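Local coordinates for protein lipoteichoic acid primase (Listeria monocytogenes, PDB 4UOP) that belongs to the sulfatase-like family and binds a magnesium ion in its extracellular catalytic domain, at residues D31-D39 with T353-T361; Y370-S381 with F418-D429. All coordinates share one frame; numbering follows the deposited sequence.

Interaction 1 (D31-D39 with T353-T361); sequences DITAKNVND and TGDQIMFGT
The apolar core of this contact is Val37 set against Ile357 and Phe359. CG1 of Val37 lies over one face of the Phe359 ring, 3.9 Å from the ring centroid and 24° off the normal. This is a CH-pi contact. CG1 stands anti to the backbone N (chi1 164°), which puts it over the ring face. CG2 of Val37 meets the ring at CZ and CE2 and also touches Ile357 CG2 at 3.9 Å. The side chains of Val37 and Phe359 cross at about a right angle.

Ile357 reaches further back along the first segment. Its CD1 lies 3.9 Å from Ile32 CG2, and its CG1 packs on the backbone N of Ala34 at 3.6 Å. The CB of Ala34 sits beside Gln356 O.

Polar links between the segments run through water. One water accepts from Ala34 N and donates to Asp355 O, both at 2.8 Å. A second accepts from Met358 N and lies within bonding distance of Ala34 O. A third lies between Asn38 OD1 and Gly360 O.

Thr33 caps the helix: Asn36 N donates to Thr33 OG1 at 3.1 Å. Ser430, Tyr431, Leu424 and Ser428 of helix 412-433 touch the apolar side chains from beyond the two segments. The arrangement is a short N-capped helix laid on an irregular loop of this extracellular catalytic domain, between helix 341-348 and strand 371-373.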
loop_
_atom_site.group_PDB
_atom_site.type_symbol
_atom_site.label_atom_id
_atom_site.label_comp_id
_atom_site.label_asym_id
_atom_site.label_seq_id
_atom_site.Cartn_x
_atom_site.Cartn_y
_atom_site.Cartn_z
ATOM N N ASP B 31 -23.464 -9.330 -11.515
ATOM C CA ASP B 31 -24.533 -9.974 -10.683
ATOM C C ASP B 31 -24.557 -9.501 -9.217
ATOM O O ASP B 31 -25.375 -9.986 -8.432
ATOM C CB ASP B 31 -24.377 -11.500 -10.708
ATOM C CG ASP B 31 -24.400 -12.077 -12.119
ATOM O OD1 ASP B 31 -24.798 -11.359 -13.062
ATOM O OD2 ASP B 31 -24.014 -13.257 -12.282
ATOM N N ILE B 32 -23.665 -8.574 -8.853
ATOM C CA ILE B 32 -23.607 -8.014 -7.498
ATOM C C ILE B 32 -24.742 -7.017 -7.317
ATOM O O ILE B 32 -24.826 -6.040 -8.056
ATOM C CB ILE B 32 -22.266 -7.278 -7.240
ATOM C CG1 ILE B 32 -21.080 -8.247 -7.364
ATOM C CG2 ILE B 32 -22.262 -6.619 -5.863
ATOM C CD1 ILE B 32 -19.721 -7.579 -7.347
ATOM N N THR B 33 -25.598 -7.265 -6.331
ATOM C CA THR B 33 -26.703 -6.369 -6.000
ATOM C C THR B 33 -26.587 -5.848 -4.577
ATOM O O THR B 33 -25.801 -6.370 -3.775
ATOM C CB THR B 33 -28.057 -7.085 -6.096
ATOM O OG1 THR B 33 -28.166 -8.046 -5.041
ATOM C CG2 THR B 33 -28.212 -7.772 -7.459
ATOM N N ALA B 34 -27.398 -4.842 -4.260
ATOM C CA ALA B 34 -27.394 -4.234 -2.925
ATOM C C ALA B 34 -27.827 -5.235 -1.863
ATOM O O ALA B 34 -27.279 -5.274 -0.749
ATOM C CB ALA B 34 -28.301 -3.018 -2.901
ATOM N N LYS B 35 -28.827 -6.042 -2.213
ATOM C CA LYS B 35 -29.350 -7.063 -1.317
ATOM C C LYS B 35 -28.292 -8.112 -1.004
ATOM O O LYS B 35 -28.110 -8.488 0.151
ATOM C CB LYS B 35 -30.579 -7.733 -1.968
ATOM C CG LYS B 35 -31.280 -8.783 -1.125
ATOM C CD LYS B 35 -31.862 -8.201 0.155
ATOM C CE LYS B 35 -33.010 -9.058 0.685
ATOM N NZ LYS B 35 -32.657 -10.505 0.748
ATOM N N ASN B 36 -27.603 -8.589 -2.036
ATOM C CA ASN B 36 -26.554 -9.590 -1.866
ATOM C C ASN B 36 -25.465 -9.107 -0.922
ATOM O O ASN B 36 -25.043 -9.839 -0.032
ATOM C CB ASN B 36 -25.900 -9.928 -3.204
ATOM C CG ASN B 36 -26.827 -10.668 -4.137
ATOM O OD1 ASN B 36 -27.852 -11.200 -3.717
ATOM N ND2 ASN B 36 -26.476 -10.695 -5.414
ATOM N N VAL B 37 -25.021 -7.874 -1.134
ATOM C CA VAL B 37 -23.963 -7.278 -0.309
ATOM C C VAL B 37 -24.411 -7.224 1.141
ATOM O O VAL B 37 -23.685 -7.653 2.031
ATOM C CB VAL B 37 -23.578 -5.879 -0.825
ATOM C CG1 VAL B 37 -22.777 -5.098 0.216
ATOM C CG2 VAL B 37 -22.797 -6.011 -2.119
ATOM N N ASN B 38 -25.620 -6.727 1.379
ATOM C CA ASN B 38 -26.154 -6.658 2.740
ATOM C C ASN B 38 -26.247 -8.035 3.392
ATOM O O ASN B 38 -25.921 -8.186 4.558
ATOM C CB ASN B 38 -27.520 -5.954 2.766
ATOM C CG ASN B 38 -27.439 -4.489 2.346
ATOM O OD1 ASN B 38 -26.365 -3.886 2.303
ATOM N ND2 ASN B 38 -28.579 -3.914 2.035
ATOM N N ASP B 39 -26.709 -9.039 2.638
ATOM C CA ASP B 39 -26.785 -10.415 3.138
ATOM C C ASP B 39 -25.414 -10.982 3.495
ATOM O O ASP B 39 -25.268 -11.656 4.510
ATOM C CB ASP B 39 -27.454 -11.339 2.099
ATOM C CG ASP B 39 -28.949 -11.084 1.951
ATOM O OD1 ASP B 39 -29.563 -10.455 2.844
ATOM O OD2 ASP B 39 -29.521 -11.532 0.927
ATOM N N THR B 353 -32.193 4.727 -0.702
ATOM C CA THR B 353 -31.006 4.427 -1.495
ATOM C C THR B 353 -31.272 3.420 -2.620
ATOM O O THR B 353 -30.443 3.246 -3.511
ATOM C CB THR B 353 -29.896 3.906 -0.582
ATOM O OG1 THR B 353 -30.359 2.742 0.109
ATOM C CG2 THR B 353 -29.515 4.991 0.448
ATOM N N GLY B 354 -32.422 2.753 -2.564
ATOM C CA GLY B 354 -32.854 1.851 -3.631
ATOM C C GLY B 354 -31.878 0.742 -3.975
ATOM O O GLY B 354 -31.523 -0.064 -3.120
ATOM N N ASP B 355 -31.442 0.710 -5.233
ATOM C CA ASP B 355 -30.565 -0.354 -5.727
ATOM C C ASP B 355 -29.091 0.003 -5.575
ATOM O O ASP B 355 -28.221 -0.747 -6.023
ATOM C CB ASP B 355 -30.831 -0.653 -7.209
ATOM C CG ASP B 355 -32.254 -1.116 -7.477
ATOM O OD1 ASP B 355 -32.866 -1.751 -6.586
ATOM O OD2 ASP B 355 -32.755 -0.849 -8.597
ATOM N N GLN B 356 -28.796 1.144 -4.959
ATOM C CA GLN B 356 -27.412 1.548 -4.815
ATOM C C GLN B 356 -26.701 0.630 -3.825
ATOM O O GLN B 356 -27.159 0.424 -2.698
ATOM C CB GLN B 356 -27.296 3.006 -4.383
ATOM C CG GLN B 356 -25.848 3.441 -4.205
ATOM C CD GLN B 356 -25.645 4.931 -4.330
ATOM O OE1 GLN B 356 -26.506 5.646 -4.818
ATOM N NE2 GLN B 356 -24.488 5.403 -3.897
ATOM N N ILE B 357 -25.581 0.077 -4.270
ATOM C CA ILE B 357 -24.797 -0.833 -3.456
ATOM C C ILE B 357 -24.054 -0.008 -2.394
ATOM O O ILE B 357 -23.424 1.002 -2.718
ATOM C CB ILE B 357 -23.834 -1.648 -4.333
ATOM C CG1 ILE B 357 -24.639 -2.682 -5.136
ATOM C CG2 ILE B 357 -22.791 -2.354 -3.484
ATOM C CD1 ILE B 357 -23.956 -3.172 -6.390
ATOM N N MET B 358 -24.215 -0.393 -1.137
ATOM C CA MET B 358 -23.502 0.237 -0.013
ATOM C C MET B 358 -22.932 -0.880 0.849
ATOM O O MET B 358 -23.659 -1.793 1.255
ATOM C CB MET B 358 -24.445 1.133 0.810
ATOM C CG MET B 358 -24.956 2.392 0.084
ATOM S SD MET B 358 -25.898 3.493 1.173
ATOM C CE MET B 358 -27.280 2.446 1.675
ATOM N N PHE B 359 -21.628 -0.820 1.128
ATOM C CA PHE B 359 -20.996 -1.812 1.987
ATOM C C PHE B 359 -21.088 -1.413 3.447
ATOM O O PHE B 359 -20.902 -2.239 4.327
ATOM C CB PHE B 359 -19.555 -2.047 1.562
ATOM C CG PHE B 359 -19.455 -2.776 0.263
ATOM C CD1 PHE B 359 -19.609 -2.099 -0.937
ATOM C CD2 PHE B 359 -19.307 -4.154 0.242
ATOM C CE1 PHE B 359 -19.567 -2.787 -2.145
ATOM C CE2 PHE B 359 -19.262 -4.846 -0.964
ATOM C CZ PHE B 359 -19.397 -4.161 -2.154
ATOM N N GLY B 360 -21.390 -0.147 3.695
ATOM C CA GLY B 360 -21.666 0.322 5.049
ATOM C C GLY B 360 -23.077 0.018 5.475
ATOM O O GLY B 360 -23.903 -0.423 4.657
ATOM N N THR B 361 -23.350 0.279 6.748
ATOM C CA THR B 361 -24.616 0.012 7.399
ATOM C C THR B 361 -25.091 1.260 8.159
ATOM O O THR B 361 -24.286 2.013 8.705
ATOM C CB THR B 361 -24.444 -1.160 8.393
ATOM O OG1 THR B 361 -23.926 -2.299 7.691
ATOM C CG2 THR B 361 -25.743 -1.531 9.066
HETATM O O HOH W 1 -25.807 -2.913 -0.410
HETATM O O HOH W 2 -28.499 -3.509 -6.421
HETATM O O HOH W 3 -26.124 -1.105 3.493
#

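Interaction 2 (Y370-S381 with F418-D429); sequences YVPERYTMPEGS and FDASRKLLQYSD
Tyr370 opens the contact by reaching to Ala420 and Ser421. With CG between the backbone N and the carbonyl carbon (chi1 61°), the ring is directed at the helix. Its OH lies 3.3 Å from Ala420 CB and hydrogen-bonds to Lys41 O, outside the two segments. Ser421 OG meets the edge of the ring, near its plane; that hydroxyl is bonded to Arg417 O.

Pro372 lays CG against Ser421 OG and, more loosely, Leu424 CD1. Its CB faces Leu425 CD2.

Arg374 is the polar centre. It meets Asp429 end-on: NH1 donates to Asp429 OD1 and NH2 to Asp429 OD2, both at 2.9 Å. Each oxygen uses its syn lone pair. The guanidinium and carboxylate planes are only 4° apart. Arg374 NH1 also bonds to Pro121 O. Leu425 lies over one face of the guanidinium, its CD2 offset toward the rim.

Glu379 takes the side of the same guanidinium. Arg374 NE donates to Glu379 OE2 at 3.0 Å, and NH2 donates to that same oxygen. Two carboxylates, one end-on and one side-on, fix the guanidinium's rotation. Its single positive charge probably offsets theirs only in part. Glu379 OE1 lies 3.2 Å from Leu425 CD1, and a water joins OE1 to Arg422 O.

Gly380, without a side chain, makes the closest backbone approach. Its CA lies 3.5 Å from Arg422 CG. Its O lies at the edge of the Phe418 ring, 3.5 Å from CD1, and is buried without a hydrogen-bonding partner. The Phe418 CZ lies over the centre of the Arg422 guanidinium.

Strand 371-373 is, within this chain, an outermost strand of the antiparallel sheet, next to strand 381-383. Its axis runs at 69° to that of helix segment 418-429. Helix 34-41 packs on Leu424, and the second subunit touches the loop at Tyr375, Thr376 and Pro378.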
loop_
_atom_site.group_PDB
_atom_site.type_symbol
_atom_site.label_atom_id
_atom_site.label_comp_id
_atom_site.label_asym_id
_atom_site.label_seq_id
_atom_site.Cartn_x
_atom_site.Cartn_y
_atom_site.Cartn_z
ATOM N N TYR B 370 -20.118 -4.425 12.432
ATOM C CA TYR B 370 -18.689 -4.627 12.607
ATOM C C TYR B 370 -17.962 -3.963 11.456
ATOM O O TYR B 370 -18.572 -3.623 10.454
ATOM C CB TYR B 370 -18.347 -6.118 12.707
ATOM C CG TYR B 370 -18.717 -6.923 11.496
ATOM C CD1 TYR B 370 -20.009 -7.411 11.338
ATOM C CD2 TYR B 370 -17.785 -7.200 10.512
ATOM C CE1 TYR B 370 -20.363 -8.129 10.228
ATOM C CE2 TYR B 370 -18.135 -7.938 9.391
ATOM C CZ TYR B 370 -19.425 -8.401 9.267
ATOM O OH TYR B 370 -19.791 -9.138 8.168
ATOM N N VAL B 371 -16.665 -3.756 11.617
ATOM C CA VAL B 371 -15.887 -2.995 10.650
ATOM C C VAL B 371 -14.671 -3.779 10.179
ATOM O O VAL B 371 -13.694 -3.912 10.937
ATOM C CB VAL B 371 -15.410 -1.655 11.260
ATOM C CG1 VAL B 371 -14.731 -0.825 10.201
ATOM C CG2 VAL B 371 -16.580 -0.894 11.869
ATOM N N PRO B 372 -14.714 -4.303 8.933
ATOM C CA PRO B 372 -13.540 -4.917 8.324
ATOM C C PRO B 372 -12.385 -3.926 8.138
ATOM O O PRO B 372 -12.628 -2.758 7.833
ATOM C CB PRO B 372 -14.058 -5.387 6.964
ATOM C CG PRO B 372 -15.518 -5.570 7.171
ATOM C CD PRO B 372 -15.903 -4.444 8.072
ATOM N N GLU B 373 -11.150 -4.411 8.290
ATOM C CA GLU B 373 -9.955 -3.595 8.088
ATOM C C GLU B 373 -8.998 -4.289 7.146
ATOM O O GLU B 373 -9.030 -5.504 7.017
ATOM C CB GLU B 373 -9.275 -3.337 9.428
ATOM C CG GLU B 373 -10.139 -2.553 10.406
ATOM C CD GLU B 373 -10.270 -1.083 10.066
ATOM O OE1 GLU B 373 -9.512 -0.576 9.219
ATOM O OE2 GLU B 373 -11.141 -0.421 10.658
ATOM N N ARG B 374 -8.145 -3.513 6.481
ATOM C CA ARG B 374 -7.150 -4.082 5.585
ATOM C C ARG B 374 -5.894 -3.227 5.522
ATOM O O ARG B 374 -5.803 -2.188 6.178
ATOM C CB ARG B 374 -7.742 -4.252 4.180
ATOM C CG ARG B 374 -7.857 -2.951 3.393
ATOM C CD ARG B 374 -8.819 -3.036 2.213
ATOM N NE ARG B 374 -8.679 -4.271 1.438
ATOM C CZ ARG B 374 -9.333 -4.519 0.305
ATOM N NH1 ARG B 374 -10.149 -3.614 -0.234
ATOM N NH2 ARG B 374 -9.153 -5.682 -0.303
ATOM N N TYR B 375 -4.926 -3.703 4.743
ATOM C CA TYR B 375 -3.682 -2.983 4.446
ATOM C C TYR B 375 -2.701 -2.967 5.599
ATOM O O TYR B 375 -1.614 -3.509 5.477
ATOM C CB TYR B 375 -3.937 -1.574 3.958
ATOM C CG TYR B 375 -2.694 -0.909 3.434
ATOM C CD1 TYR B 375 -2.063 -1.390 2.292
ATOM C CD2 TYR B 375 -2.134 0.172 4.095
ATOM C CE1 TYR B 375 -0.926 -0.779 1.796
ATOM C CE2 TYR B 375 -0.995 0.793 3.607
ATOM C CZ TYR B 375 -0.394 0.304 2.470
ATOM O OH TYR B 375 0.740 0.890 1.979
ATOM N N THR B 376 -3.065 -2.336 6.707
ATOM C CA THR B 376 -2.253 -2.369 7.910
ATOM C C THR B 376 -2.608 -3.576 8.784
ATOM O O THR B 376 -1.912 -3.871 9.751
ATOM C CB THR B 376 -2.430 -1.081 8.733
ATOM O OG1 THR B 376 -3.814 -0.894 9.033
ATOM C CG2 THR B 376 -1.929 0.124 7.970
ATOM N N MET B 377 -3.702 -4.259 8.444
ATOM C CA MET B 377 -4.077 -5.529 9.066
ATOM C C MET B 377 -4.377 -6.509 7.949
ATOM O O MET B 377 -4.799 -6.092 6.876
ATOM C CB MET B 377 -5.334 -5.363 9.929
ATOM C CG MET B 377 -5.203 -4.275 10.973
ATOM S SD MET B 377 -6.661 -4.155 12.030
ATOM C CE MET B 377 -6.546 -5.666 12.977
ATOM N N PRO B 378 -4.181 -7.809 8.195
ATOM C CA PRO B 378 -4.511 -8.763 7.134
ATOM C C PRO B 378 -5.999 -8.846 6.825
ATOM O O PRO B 378 -6.835 -8.595 7.698
ATOM C CB PRO B 378 -3.998 -10.105 7.674
ATOM C CG PRO B 378 -3.798 -9.915 9.127
ATOM C CD PRO B 378 -3.527 -8.460 9.347
ATOM N N GLU B 379 -6.309 -9.214 5.587
ATOM C CA GLU B 379 -7.686 -9.317 5.110
ATOM C C GLU B 379 -8.441 -10.297 5.999
ATOM O O GLU B 379 -7.935 -11.377 6.302
ATOM C CB GLU B 379 -7.729 -9.819 3.659
ATOM C CG GLU B 379 -6.873 -9.027 2.670
ATOM C CD GLU B 379 -7.651 -8.021 1.850
ATOM O OE1 GLU B 379 -8.733 -8.378 1.337
ATOM O OE2 GLU B 379 -7.168 -6.875 1.690
ATOM N N GLY B 380 -9.657 -9.927 6.392
ATOM C CA GLY B 380 -10.456 -10.729 7.308
ATOM C C GLY B 380 -10.394 -10.214 8.739
ATOM O O GLY B 380 -11.121 -10.700 9.601
ATOM N N SER B 381 -9.492 -9.264 9.002
ATOM C CA SER B 381 -9.474 -8.577 10.273
ATOM C C SER B 381 -10.715 -7.710 10.408
ATOM O O SER B 381 -11.154 -7.113 9.424
ATOM C CB SER B 381 -8.256 -7.658 10.366
ATOM O OG SER B 381 -7.049 -8.366 10.310
ATOM N N PHE B 418 -15.219 -13.311 9.997
ATOM C CA PHE B 418 -13.967 -13.375 9.250
ATOM C C PHE B 418 -14.231 -13.691 7.783
ATOM O O PHE B 418 -13.721 -13.017 6.884
ATOM C CB PHE B 418 -13.028 -14.420 9.863
ATOM C CG PHE B 418 -11.935 -14.869 8.938
ATOM C CD1 PHE B 418 -10.818 -14.079 8.726
ATOM C CD2 PHE B 418 -12.030 -16.094 8.280
ATOM C CE1 PHE B 418 -9.808 -14.499 7.879
ATOM C CE2 PHE B 418 -11.028 -16.516 7.432
ATOM C CZ PHE B 418 -9.913 -15.719 7.232
ATOM N N ASP B 419 -15.053 -14.712 7.543
ATOM C CA ASP B 419 -15.418 -15.090 6.178
ATOM C C ASP B 419 -16.185 -13.979 5.462
ATOM O O ASP B 419 -15.883 -13.649 4.313
ATOM C CB ASP B 419 -16.264 -16.376 6.184
ATOM C CG ASP B 419 -15.463 -17.609 6.568
ATOM O OD1 ASP B 419 -14.247 -17.668 6.284
ATOM O OD2 ASP B 419 -16.060 -18.548 7.132
ATOM N N ALA B 420 -17.182 -13.415 6.130
ATOM C CA ALA B 420 -17.925 -12.276 5.591
ATOM C C ALA B 420 -17.009 -11.097 5.281
ATOM O O ALA B 420 -17.114 -10.485 4.219
ATOM C CB ALA B 420 -18.996 -11.847 6.554
ATOM N N SER B 421 -16.118 -10.764 6.207
ATOM C CA SER B 421 -15.184 -9.654 5.962
ATOM C C SER B 421 -14.377 -9.863 4.684
ATOM O O SER B 421 -14.269 -8.966 3.851
ATOM C CB SER B 421 -14.257 -9.460 7.154
ATOM O OG SER B 421 -14.978 -8.990 8.273
ATOM N N ARG B 422 -13.799 -11.046 4.517
ATOM C CA ARG B 422 -13.001 -11.300 3.331
ATOM C C ARG B 422 -13.857 -11.235 2.068
ATOM O O ARG B 422 -13.429 -10.692 1.063
ATOM C CB ARG B 422 -12.264 -12.644 3.434
ATOM C CG ARG B 422 -11.188 -12.652 4.519
ATOM C CD ARG B 422 -10.044 -13.595 4.195
ATOM N NE ARG B 422 -10.495 -14.963 3.976
ATOM C CZ ARG B 422 -9.682 -16.009 3.816
ATOM N NH1 ARG B 422 -8.360 -15.858 3.855
ATOM N NH2 ARG B 422 -10.198 -17.219 3.627
ATOM N N LYS B 423 -15.063 -11.786 2.128
ATOM C CA LYS B 423 -15.941 -11.811 0.960
ATOM C C LYS B 423 -16.411 -10.393 0.596
ATOM O O LYS B 423 -16.457 -10.023 -0.578
ATOM C CB LYS B 423 -17.141 -12.723 1.221
ATOM C CG LYS B 423 -17.917 -13.073 -0.033
ATOM C CD LYS B 423 -18.848 -14.248 0.219
ATOM C CE LYS B 423 -19.780 -14.486 -0.958
ATOM N NZ LYS B 423 -20.764 -15.577 -0.669
ATOM N N LEU B 424 -16.723 -9.596 1.612
ATOM C CA LEU B 424 -17.088 -8.187 1.408
ATOM C C LEU B 424 -15.999 -7.383 0.715
ATOM O O LEU B 424 -16.287 -6.595 -0.191
ATOM C CB LEU B 424 -17.395 -7.495 2.733
ATOM C CG LEU B 424 -18.759 -7.703 3.361
ATOM C CD1 LEU B 424 -18.821 -6.886 4.637
ATOM C CD2 LEU B 424 -19.883 -7.313 2.414
ATOM N N LEU B 425 -14.751 -7.575 1.140
ATOM C CA LEU B 425 -13.624 -6.896 0.504
ATOM C C LEU B 425 -13.471 -7.315 -0.964
ATOM O O LEU B 425 -13.254 -6.471 -1.837
ATOM C CB LEU B 425 -12.326 -7.159 1.268
ATOM C CG LEU B 425 -12.221 -6.628 2.695
ATOM C CD1 LEU B 425 -10.846 -6.965 3.252
ATOM C CD2 LEU B 425 -12.476 -5.130 2.787
ATOM N N GLN B 426 -13.612 -8.610 -1.242
ATOM C CA GLN B 426 -13.583 -9.106 -2.621
ATOM C C GLN B 426 -14.666 -8.463 -3.478
ATOM O O GLN B 426 -14.403 -7.977 -4.578
ATOM C CB GLN B 426 -13.770 -10.625 -2.652
ATOM C CG GLN B 426 -12.583 -11.417 -2.141
ATOM C CD GLN B 426 -12.936 -12.871 -1.835
ATOM O OE1 GLN B 426 -13.871 -13.439 -2.415
ATOM N NE2 GLN B 426 -12.182 -13.482 -0.925
ATOM N N TYR B 427 -15.892 -8.491 -2.972
ATOM C CA TYR B 427 -17.027 -7.908 -3.671
ATOM C C TYR B 427 -16.864 -6.404 -3.896
ATOM O O TYR B 427 -17.117 -5.914 -4.984
ATOM C CB TYR B 427 -18.324 -8.185 -2.923
ATOM C CG TYR B 427 -18.981 -9.497 -3.304
ATOM C CD1 TYR B 427 -18.270 -10.693 -3.281
ATOM C CD2 TYR B 427 -20.325 -9.537 -3.680
ATOM C CE1 TYR B 427 -18.875 -11.898 -3.631
ATOM C CE2 TYR B 427 -20.940 -10.736 -4.021
ATOM C CZ TYR B 427 -20.212 -11.915 -3.996
ATOM O OH TYR B 427 -20.830 -13.104 -4.341
ATOM N N SER B 428 -16.437 -5.678 -2.866
ATOM C CA SER B 428 -16.202 -4.243 -3.010
ATOM C C SER B 428 -15.143 -3.975 -4.078
ATOM O O SER B 428 -15.349 -3.124 -4.950
ATOM C CB SER B 428 -15.803 -3.602 -1.668
ATOM O OG SER B 428 -15.575 -2.206 -1.824
ATOM N N ASP B 429 -14.024 -4.696 -4.030
ATOM C CA ASP B 429 -12.968 -4.506 -5.039
ATOM C C ASP B 429 -13.505 -4.793 -6.447
ATOM O O ASP B 429 -13.234 -4.047 -7.386
ATOM C CB ASP B 429 -11.745 -5.386 -4.754
ATOM C CG ASP B 429 -11.000 -4.987 -3.473
ATOM O OD1 ASP B 429 -11.256 -3.894 -2.912
ATOM O OD2 ASP B 429 -10.172 -5.794 -3.005
HETATM O O HOH W 4 -10.522 -10.601 1.157
#

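In the fold
The modelled chain begins just before helix 34-41. It then runs through the large mixed sheet and its helices before segment 353-361 returns to that first helix. Interaction 1 closes this long loop of 313 residues. Interaction 2 follows in series, neither nested in interaction 1 nor crossing it. It closes a loop of 36 residues that includes most of the small antiparallel sheet, and brings helix 412-433 onto that sheet's first strand. The two contacts meet at this late helix, where Phe359 packs on Tyr427 and Ser428 and Val37 touches Leu424. Together they join the N-terminal helix, the loop after helix 341-348, the small sheet and helix 412-433.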